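Local coordinates for protein chorismatase (Streptomyces hygroscopicus, PDB 4BPS) that catalyses the hydrolysis of chorismate to pyruvate and a dihydroxycyclohexadiene carboxylic acid, a step in the biosynthesis of the immunosuppressants FK506 and FK520, at residues G40-T46 against D68-E74; S16-P20 against W76-R80; M270-A276 against G287-V293. All blocks are in the same frame, centred on the assembly; numbering follows the deposited sequence. Where two conformers were deposited one is given.

In the fold
From the N terminus the chain first lays down residues 16-20, whose partner comes at the end of strand 72-77 and just beyond it, where residues 76-80 close the loop of contact 2. Contact 1 nests inside that loop: strand 38-44 leaves, strands 52-54 and 57-62 follow, and residues 68-74 return to pair with 40-46. The two touch where Gly40 O lies 2.9 Å from Trp76 N, a probable hydrogen bond, and both belong to the five-stranded N-terminal sheet. Contact 3 follows in series, a short closure between the end of helix 259-274 and the loop before strand 296-300, set against the seven-stranded sheet. Contact 1 meets that sheet too, through strands 296-300 and 323-327.

Contact 1 of 3, residues G40-T46 against D68-E74; sequences GLIEHGT and DDEAFTE
An antiparallel ladder joins strands 40-44 and 72-74, the third and second strands in the order of a five-stranded mixed sheet. Ile42 and Glu74 form a hydrogen-bonded pair, with Ile42 N to Glu74 O and Glu74 N to Ile42 O both 2.8 Å. His44 and Phe72 form the next such pair through more bent bonds, and between them the non-hydrogen-bonded pair Glu43 and Thr73 brings the CA atoms to 4.5 Å.

On the face shared by Ile42, His44, Phe72 and Glu74, His44 NE2 donates to Glu74 OE1 over 2.8 Å, at an N-H...O angle of 162°, on the anti side of the carboxylate but tilted out of its plane, while staying close to the imidazole plane. Glu74 reaches it with an extended chain whose CG stands anti to the backbone N (chi1 170°). Thr64 OG1 is bonded to His44 ND1, so both ring nitrogens are engaged, which probably fixes the rotation of the imidazole. Glu74 OE1 also meets Lys297, and OE2 takes Trp76 NE1, which satisfies a buried carboxylate. Since Lys297 lies on strand 296-300, this salt bridge links the five-stranded sheet to the seven-stranded one. Phe72 lies alongside His44 with planes 19° apart, but slid, so the rings barely overlap; Phe72 CZ approaches His44 CD2 to 3.6 Å. Both rings also pack on Leu326, an apolar neighbour that suits the phenyl ring.

On the other face, with Leu41 and Glu43, Thr73 serves two kinds of neighbour. Its CG2 lies 3.9 Å from Leu41 CD2, while OG1 bonds to Thr27 and shares a water with Glu43 OE2; Glu43 OE1 pairs with Arg59. Further on, Gly45 CA passes 3.9 Å from Ala71 CB, where a side chain on the glycine would press against that methyl.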
loop_
_atom_site.group_PDB
_atom_site.type_symbol
_atom_site.label_atom_id
_atom_site.label_comp_id
_atom_site.label_asym_id
_atom_site.label_seq_id
_atom_site.Cartn_x
_atom_site.Cartn_y
_atom_site.Cartn_z
ATOM N N GLY A 40 -13.886 -2.555 4.016
ATOM C CA GLY A 40 -13.545 -3.368 2.866
ATOM C C GLY A 40 -12.502 -4.394 3.231
ATOM O O GLY A 40 -11.924 -4.327 4.319
ATOM N N LEU A 41 -12.269 -5.329 2.313
ATOM C CA LEU A 41 -11.487 -6.520 2.603
ATOM C C LEU A 41 -10.613 -6.894 1.418
ATOM O O LEU A 41 -11.088 -6.932 0.280
ATOM C CB LEU A 41 -12.443 -7.705 2.896
ATOM C CG LEU A 41 -13.511 -7.585 3.984
ATOM C CD1 LEU A 41 -14.808 -7.104 3.384
ATOM C CD2 LEU A 41 -13.688 -8.921 4.626
ATOM N N ILE A 42 -9.351 -7.206 1.698
ATOM C CA ILE A 42 -8.418 -7.699 0.687
ATOM C C ILE A 42 -7.925 -9.067 1.137
ATOM O O ILE A 42 -7.312 -9.195 2.201
ATOM C CB ILE A 42 -7.210 -6.748 0.508
ATOM C CG1 ILE A 42 -7.687 -5.328 0.163
ATOM C CG2 ILE A 42 -6.248 -7.319 -0.519
ATOM C CD1 ILE A 42 -8.456 -5.211 -1.147
ATOM N N GLU A 43 -8.227 -10.079 0.329
ATOM C CA GLU A 43 -7.822 -11.456 0.639
ATOM C C GLU A 43 -6.479 -11.774 0.001
ATOM O O GLU A 43 -6.359 -11.884 -1.218
ATOM C CB GLU A 43 -8.885 -12.439 0.146
ATOM C CG GLU A 43 -10.238 -12.136 0.759
ATOM C CD GLU A 43 -11.323 -13.056 0.288
ATOM O OE1 GLU A 43 -11.288 -13.476 -0.887
ATOM O OE2 GLU A 43 -12.231 -13.349 1.087
ATOM N N HIS A 44 -5.439 -11.889 0.825
ATOM C CA HIS A 44 -4.109 -12.278 0.361
ATOM C C HIS A 44 -4.009 -13.781 0.355
ATOM O O HIS A 44 -4.338 -14.430 1.332
ATOM C CB HIS A 44 -3.052 -11.720 1.318
ATOM C CG HIS A 44 -2.988 -10.232 1.288
ATOM N ND1 HIS A 44 -2.325 -9.538 0.296
ATOM C CD2 HIS A 44 -3.570 -9.315 2.097
ATOM C CE1 HIS A 44 -2.500 -8.244 0.512
ATOM N NE2 HIS A 44 -3.241 -8.082 1.602
ATOM N N GLY A 45 -3.568 -14.364 -0.744
ATOM C CA GLY A 45 -3.537 -15.810 -0.826
ATOM C C GLY A 45 -2.950 -16.258 -2.154
ATOM O O GLY A 45 -2.165 -15.529 -2.776
ATOM N N THR A 46 -3.371 -17.442 -2.583
ATOM C CA THR A 46 -2.779 -18.116 -3.722
ATOM C C THR A 46 -3.655 -18.052 -4.987
ATOM O O THR A 46 -3.525 -18.876 -5.896
ATOM C CB THR A 46 -2.433 -19.584 -3.376
ATOM O OG1 THR A 46 -3.649 -20.268 -3.029
ATOM C CG2 THR A 46 -1.445 -19.676 -2.242
ATOM N N ASP A 68 -1.062 -21.699 0.865
ATOM C CA ASP A 68 -2.358 -21.389 1.459
ATOM C C ASP A 68 -2.247 -21.074 2.943
ATOM O O ASP A 68 -3.048 -20.293 3.482
ATOM C CB ASP A 68 -3.332 -22.538 1.250
ATOM C CG ASP A 68 -3.973 -22.509 -0.106
ATOM O OD1 ASP A 68 -3.857 -21.461 -0.771
ATOM O OD2 ASP A 68 -4.616 -23.522 -0.484
ATOM N N ASP A 69 -1.258 -21.657 3.622
ATOM C CA ASP A 69 -1.139 -21.427 5.066
ATOM C C ASP A 69 -0.601 -20.012 5.383
ATOM O O ASP A 69 -0.530 -19.628 6.545
ATOM C CB ASP A 69 -0.385 -22.550 5.802
ATOM C CG ASP A 69 1.083 -22.647 5.452
ATOM O OD1 ASP A 69 1.644 -21.792 4.742
ATOM O OD2 ASP A 69 1.703 -23.633 5.928
ATOM N N GLU A 70 -0.296 -19.224 4.350
ATOM C CA GLU A 70 0.060 -17.820 4.513
ATOM C C GLU A 70 -1.081 -16.884 4.130
ATOM O O GLU A 70 -0.935 -15.654 4.205
ATOM C CB GLU A 70 1.304 -17.510 3.679
ATOM C CG GLU A 70 2.501 -18.163 4.315
ATOM C CD GLU A 70 3.718 -18.224 3.426
ATOM O OE1 GLU A 70 3.606 -17.998 2.188
ATOM O OE2 GLU A 70 4.810 -18.500 3.986
ATOM N N ALA A 71 -2.206 -17.445 3.697
ATOM C CA ALA A 71 -3.326 -16.610 3.301
ATOM C C ALA A 71 -3.930 -15.948 4.519
ATOM O O ALA A 71 -3.955 -16.543 5.598
ATOM C CB ALA A 71 -4.379 -17.444 2.573
ATOM N N PHE A 72 -4.426 -14.721 4.360
ATOM C CA PHE A 72 -5.137 -14.038 5.438
ATOM C C PHE A 72 -5.933 -12.912 4.809
ATOM O O PHE A 72 -5.729 -12.572 3.632
ATOM C CB PHE A 72 -4.165 -13.485 6.517
ATOM C CG PHE A 72 -3.433 -12.249 6.086
ATOM C CD1 PHE A 72 -2.326 -12.328 5.236
ATOM C CD2 PHE A 72 -3.848 -10.999 6.512
ATOM C CE1 PHE A 72 -1.670 -11.169 4.837
ATOM C CE2 PHE A 72 -3.207 -9.848 6.118
ATOM C CZ PHE A 72 -2.107 -9.933 5.276
ATOM N N THR A 73 -6.854 -12.326 5.577
ATOM C CA THR A 73 -7.643 -11.197 5.102
ATOM C C THR A 73 -7.219 -9.914 5.802
ATOM O O THR A 73 -7.131 -9.831 7.043
ATOM C CB THR A 73 -9.141 -11.432 5.337
ATOM O OG1 THR A 73 -9.496 -12.657 4.701
ATOM C CG2 THR A 73 -10.006 -10.327 4.734
ATOM N N GLU A 74 -6.919 -8.919 4.981
ATOM C CA GLU A 74 -6.620 -7.567 5.437
ATOM C C GLU A 74 -7.937 -6.790 5.416
ATOM O O GLU A 74 -8.517 -6.585 4.351
ATOM C CB GLU A 74 -5.605 -6.951 4.473
ATOM C CG GLU A 74 -5.344 -5.467 4.624
ATOM C CD GLU A 74 -4.434 -4.939 3.534
ATOM O OE1 GLU A 74 -3.555 -5.698 3.045
ATOM O OE2 GLU A 74 -4.586 -3.754 3.142
HETATM O O HOH W 1 -12.131 -12.901 3.798
#

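Contact 2 of 3, residues S16-P20 against W76-R80; sequences SVTAP and WHAQR
Pro20 and Ala78 bring their CA atoms to 4.4 Å, and from there the backbones of 16-20 and 76-79 run in opposite directions, 175° apart, and diverge. The contact lies at one end of the five-stranded sheet, just before edge strand 21-25 takes up its antiparallel pairing with strand 72-77. That pairing is anticipated by a CA-H...O contact of 3.1 Å from Pro20 CA to His77 O. Proline, having no N-H to offer, suits this place just ahead of Tyr21, whose backbone does bond to His77.

Pro20 CB also rests obliquely near the indole of Trp76, 4.3 Å from CE3. The large ring of Trp76 is buried against Phe100 and Trp138, its NE1 being held by Glu74. Ala78 is small enough to let the two backbones come close: its CB comes 3.6 Å from Thr18 O, while the methyl Thr18 CG2 lies 3.4 Å from Ala78 O. The carbonyls of Ala19 and Pro20 accept hydrogen bonds from Arg239, just before strand 21-25.

Where the chains part, Gln79 reaches across. Its CG sits between the backbone N and the carbonyl carbon (chi1 65°), and the extended chain beyond carries the amide to the backbone of 16-18. Gln79 NE2 donates to Ser16 O across a long 3.3 Å, entering above the plane of that carbonyl though within the plane of its own amide. Thr18 N donates in turn to Gln79 OE1 at 3.0 Å, from above the plane of the amide carbonyl. A glutamine fits because one group can both give and accept, gripping two peptide units at once. Water 2 donates to Gln79 OE1 and to Thr18 O, each at 2.8 Å.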
loop_
_atom_site.group_PDB
_atom_site.type_symbol
_atom_site.label_atom_id
_atom_site.label_comp_id
_atom_site.label_asym_id
_atom_site.label_seq_id
_atom_site.Cartn_x
_atom_site.Cartn_y
_atom_site.Cartn_z
ATOM N N SER A 16 -19.160 12.435 15.977
ATOM C CA SER A 16 -18.244 11.323 16.247
ATOM C C SER A 16 -17.620 10.845 14.918
ATOM O O SER A 16 -18.353 10.541 13.956
ATOM C CB SER A 16 -18.983 10.158 16.924
ATOM O OG SER A 16 -19.578 10.527 18.164
ATOM N N VAL A 17 -16.291 10.793 14.860
ATOM C CA VAL A 17 -15.603 10.352 13.662
ATOM C C VAL A 17 -14.425 9.482 14.050
ATOM O O VAL A 17 -13.692 9.786 14.998
ATOM C CB VAL A 17 -15.140 11.560 12.796
ATOM C CG1 VAL A 17 -14.213 12.476 13.578
ATOM C CG2 VAL A 17 -14.471 11.069 11.530
ATOM N N THR A 18 -14.231 8.408 13.289
ATOM C CA THR A 18 -13.090 7.505 13.468
ATOM C C THR A 18 -12.334 7.389 12.139
ATOM O O THR A 18 -12.917 7.119 11.092
ATOM C CB THR A 18 -13.581 6.115 13.916
ATOM O OG1 THR A 18 -14.378 6.250 15.097
ATOM C CG2 THR A 18 -12.402 5.171 14.178
ATOM N N ALA A 19 -11.023 7.567 12.215
ATOM C CA ALA A 19 -10.144 7.460 11.044
ATOM C C ALA A 19 -9.885 5.987 10.710
ATOM O O ALA A 19 -10.066 5.115 11.553
ATOM C CB ALA A 19 -8.842 8.177 11.322
ATOM N N PRO A 20 -9.514 5.686 9.454
ATOM C CA PRO A 20 -9.391 4.277 9.056
ATOM C C PRO A 20 -8.352 3.526 9.847
ATOM O O PRO A 20 -7.337 4.097 10.276
ATOM C CB PRO A 20 -8.999 4.355 7.578
ATOM C CG PRO A 20 -9.535 5.714 7.133
ATOM C CD PRO A 20 -9.312 6.605 8.321
ATOM N N TRP A 76 -10.090 -3.366 6.342
ATOM C CA TRP A 76 -10.086 -1.945 6.671
ATOM C C TRP A 76 -11.407 -1.574 7.331
ATOM O O TRP A 76 -12.486 -2.046 6.935
ATOM C CB TRP A 76 -9.777 -1.110 5.425
ATOM C CG TRP A 76 -8.325 -1.223 5.144
ATOM C CD1 TRP A 76 -7.715 -2.115 4.314
ATOM C CD2 TRP A 76 -7.291 -0.509 5.819
ATOM N NE1 TRP A 76 -6.336 -1.975 4.414
ATOM C CE2 TRP A 76 -6.062 -0.995 5.341
ATOM C CE3 TRP A 76 -7.289 0.501 6.784
ATOM C CZ2 TRP A 76 -4.838 -0.490 5.789
ATOM C CZ3 TRP A 76 -6.075 1.004 7.220
ATOM C CH2 TRP A 76 -4.869 0.511 6.726
ATOM N N HIS A 77 -11.290 -0.724 8.337
ATOM C CA HIS A 77 -12.386 -0.285 9.192
ATOM C C HIS A 77 -12.371 1.233 9.314
ATOM O O HIS A 77 -11.317 1.869 9.162
ATOM C CB HIS A 77 -12.168 -0.811 10.613
ATOM C CG HIS A 77 -12.270 -2.293 10.757
ATOM N ND1 HIS A 77 -13.361 -2.893 11.342
ATOM C CD2 HIS A 77 -11.409 -3.297 10.443
ATOM C CE1 HIS A 77 -13.170 -4.207 11.376
ATOM N NE2 HIS A 77 -12.004 -4.473 10.821
ATOM N N ALA A 78 -13.514 1.806 9.671
ATOM C CA ALA A 78 -13.509 3.180 10.183
ATOM C C ALA A 78 -14.674 3.333 11.144
ATOM O O ALA A 78 -14.481 3.269 12.350
ATOM C CB ALA A 78 -13.566 4.199 9.029
ATOM N N GLN A 79 -15.860 3.546 10.605
ATOM C CA GLN A 79 -17.094 3.445 11.369
ATOM C C GLN A 79 -18.145 2.968 10.383
ATOM O O GLN A 79 -17.823 2.702 9.222
ATOM C CB GLN A 79 -17.458 4.763 12.045
ATOM C CG GLN A 79 -17.780 5.904 11.135
ATOM C CD GLN A 79 -17.704 7.254 11.873
ATOM O OE1 GLN A 79 -16.732 8.002 11.696
ATOM N NE2 GLN A 79 -18.731 7.586 12.650
ATOM N N ARG A 80 -19.389 2.822 10.834
ATOM C CA ARG A 80 -20.430 2.293 9.974
ATOM C C ARG A 80 -20.469 3.008 8.622
ATOM O O ARG A 80 -20.692 4.205 8.577
ATOM C CB ARG A 80 -21.766 2.476 10.708
ATOM C CG ARG A 80 -22.987 2.064 9.902
ATOM C CD ARG A 80 -24.304 2.215 10.695
ATOM N NE ARG A 80 -24.461 3.516 11.375
ATOM C CZ ARG A 80 -24.887 4.637 10.780
ATOM N NH1 ARG A 80 -25.216 4.634 9.500
ATOM N NH2 ARG A 80 -25.017 5.767 11.476
HETATM O O HOH W 2 -15.163 7.637 9.446
#

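Contact 3 of 3, residues M270-A276 against G287-V293; sequences MARVIGA and GHVLADV
Ile274 fills the tight side of this contact, its CD1 lodged 3.6 Å from Val293 CG2 and equally near Val289 O. The branch gets there because, with chi1 at 72°, CG1 is flanked by both N and C of its own backbone, which swings CD1 toward the loop and across His288 CB. Nearly one turn earlier in the helix, Ala271 CB meets Leu290 CG at 3.9 Å, a methyl short enough to let the leucine lie close. In the modelled conformer of selenomethionine Met270, one of two, CG reaches Leu290 CD2. An alanine in place of Ile274 would probably open a gap between Val293 and His288 CB, leaving the valine methyl without its mate.

The backbone joins in as well: His288 N donates to Ile274 O over 2.9 Å, giving that carbonyl a partner from the loop. Asp292 OD2 steadies this turn, accepting His288 ND1 and Val289 N from opposite faces of its carboxylate plane.

Toward solvent the fit is looser and waters mediate. Water 3 bridges Ala271 O and His288 O, each at 2.7 Å; water 4 links the same His288 O to Ala276 N. Gly287 does come close there, its CA 3.6 Å from Ala276 CA, and a side chain on it would run into that atom.

Inward, Met270, Ile274 and Val293 all lie on Ile242, and the side chain of Met270 is about 9 Å from that of the proton acceptor Glu338. The contact joins the loop before strand 296-300 to a helix packed against a mixed beta sheet, as in the YjgF fold.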
loop_
_atom_site.group_PDB
_atom_site.type_symbol
_atom_site.label_atom_id
_atom_site.label_comp_id
_atom_site.label_asym_id
_atom_site.label_seq_id
_atom_site.Cartn_x
_atom_site.Cartn_y
_atom_site.Cartn_z
HETATM N N MSE A 270 12.167 2.624 7.996
HETATM C CA MSE A 270 10.874 2.785 8.636
HETATM C C MSE A 270 11.024 3.562 9.948
HETATM O O MSE A 270 10.234 4.466 10.228
HETATM C CB MSE A 270 10.267 1.398 8.866
HETATM C CG MSE A 270 8.971 1.409 9.643
HETATM SE SE MSE A 270 8.138 -0.353 9.777
HETATM C CE MSE A 270 7.197 -0.377 8.072
ATOM N N ALA A 271 12.039 3.214 10.747
ATOM C CA ALA A 271 12.258 3.911 12.022
ATOM C C ALA A 271 12.582 5.373 11.784
ATOM O O ALA A 271 12.140 6.235 12.538
ATOM C CB ALA A 271 13.361 3.237 12.819
ATOM N N ARG A 272 13.322 5.673 10.725
ATOM C CA ARG A 272 13.693 7.062 10.466
ATOM C C ARG A 272 12.467 7.879 10.070
ATOM O O ARG A 272 12.296 9.015 10.515
ATOM C CB ARG A 272 14.772 7.164 9.387
ATOM C CG ARG A 272 15.388 8.555 9.362
ATOM C CD ARG A 272 16.421 8.763 8.267
ATOM N NE ARG A 272 17.405 7.704 8.348
ATOM C CZ ARG A 272 17.435 6.656 7.541
ATOM N NH1 ARG A 272 18.318 5.693 7.743
ATOM N NH2 ARG A 272 16.589 6.557 6.527
ATOM N N VAL A 273 11.605 7.310 9.235
ATOM C CA VAL A 273 10.452 8.018 8.722
ATOM C C VAL A 273 9.513 8.424 9.849
ATOM O O VAL A 273 8.928 9.503 9.841
ATOM C CB VAL A 273 9.722 7.125 7.708
ATOM C CG1 VAL A 273 8.329 7.631 7.431
ATOM C CG2 VAL A 273 10.523 7.061 6.435
ATOM N N ILE A 274 9.346 7.519 10.818
ATOM C CA ILE A 274 8.387 7.734 11.915
ATOM C C ILE A 274 9.007 8.361 13.169
ATOM O O ILE A 274 8.300 8.575 14.156
ATOM C CB ILE A 274 7.650 6.416 12.287
ATOM C CG1 ILE A 274 8.597 5.447 13.030
ATOM C CG2 ILE A 274 7.011 5.808 11.034
ATOM C CD1 ILE A 274 7.978 4.101 13.410
ATOM N N GLY A 275 10.299 8.672 13.129
ATOM C CA GLY A 275 10.993 9.194 14.290
ATOM C C GLY A 275 10.589 10.608 14.626
ATOM O O GLY A 275 10.160 11.366 13.763
ATOM N N ALA A 276 10.763 10.957 15.896
ATOM C CA ALA A 276 10.333 12.237 16.438
ATOM C C ALA A 276 10.777 13.428 15.593
ATOM O O ALA A 276 9.952 14.302 15.307
ATOM C CB ALA A 276 10.841 12.401 17.873
ATOM N N GLY A 287 6.492 11.509 18.037
ATOM C CA GLY A 287 7.337 10.558 17.350
ATOM C C GLY A 287 7.022 9.134 17.752
ATOM O O GLY A 287 6.296 8.890 18.723
ATOM N N HIS A 288 7.579 8.195 16.988
ATOM C CA HIS A 288 7.340 6.774 17.209
ATOM C C HIS A 288 8.637 5.993 17.057
ATOM O O HIS A 288 9.638 6.512 16.553
ATOM C CB HIS A 288 6.267 6.273 16.224
ATOM C CG HIS A 288 4.918 6.809 16.569
ATOM N ND1 HIS A 288 4.259 6.411 17.711
ATOM C CD2 HIS A 288 4.149 7.782 16.017
ATOM C CE1 HIS A 288 3.124 7.074 17.825
ATOM N NE2 HIS A 288 3.032 7.916 16.813
ATOM N N VAL A 289 8.577 4.746 17.510
ATOM C CA VAL A 289 9.643 3.768 17.366
ATOM C C VAL A 289 9.066 2.515 16.713
ATOM O O VAL A 289 7.833 2.360 16.607
ATOM C CB VAL A 289 10.287 3.433 18.735
ATOM C CG1 VAL A 289 10.998 4.671 19.300
ATOM C CG2 VAL A 289 9.239 2.877 19.706
ATOM N N LEU A 290 9.936 1.608 16.270
ATOM C CA LEU A 290 9.441 0.429 15.568
ATOM C C LEU A 290 8.452 -0.390 16.377
ATOM O O LEU A 290 7.517 -0.974 15.799
ATOM C CB LEU A 290 10.579 -0.478 15.128
ATOM C CG LEU A 290 11.407 0.040 13.962
ATOM C CD1 LEU A 290 12.520 -0.983 13.677
ATOM C CD2 LEU A 290 10.556 0.240 12.728
ATOM N N ALA A 291 8.631 -0.441 17.701
ATOM C CA ALA A 291 7.724 -1.211 18.545
ATOM C C ALA A 291 6.283 -0.685 18.519
ATOM O O ALA A 291 5.374 -1.387 18.980
ATOM C CB ALA A 291 8.225 -1.244 19.991
ATOM N N ASP A 292 6.092 0.522 17.985
ATOM C CA ASP A 292 4.756 1.114 17.897
ATOM C C ASP A 292 4.018 0.709 16.627
ATOM O O ASP A 292 2.816 0.931 16.517
ATOM C CB ASP A 292 4.828 2.643 17.891
ATOM C CG ASP A 292 5.434 3.225 19.139
ATOM O OD1 ASP A 292 5.360 2.592 20.209
ATOM O OD2 ASP A 292 5.975 4.357 19.020
ATOM N N VAL A 293 4.733 0.135 15.656
ATOM C CA VAL A 293 4.119 -0.166 14.372
ATOM C C VAL A 293 3.330 -1.465 14.485
ATOM O O VAL A 293 3.701 -2.394 15.211
ATOM C CB VAL A 293 5.202 -0.235 13.254
ATOM C CG1 VAL A 293 4.554 -0.446 11.891
ATOM C CG2 VAL A 293 6.045 1.036 13.234
HETATM O O HOH W 3 11.847 5.671 15.165
HETATM O O HOH W 4 11.209 8.699 17.739
#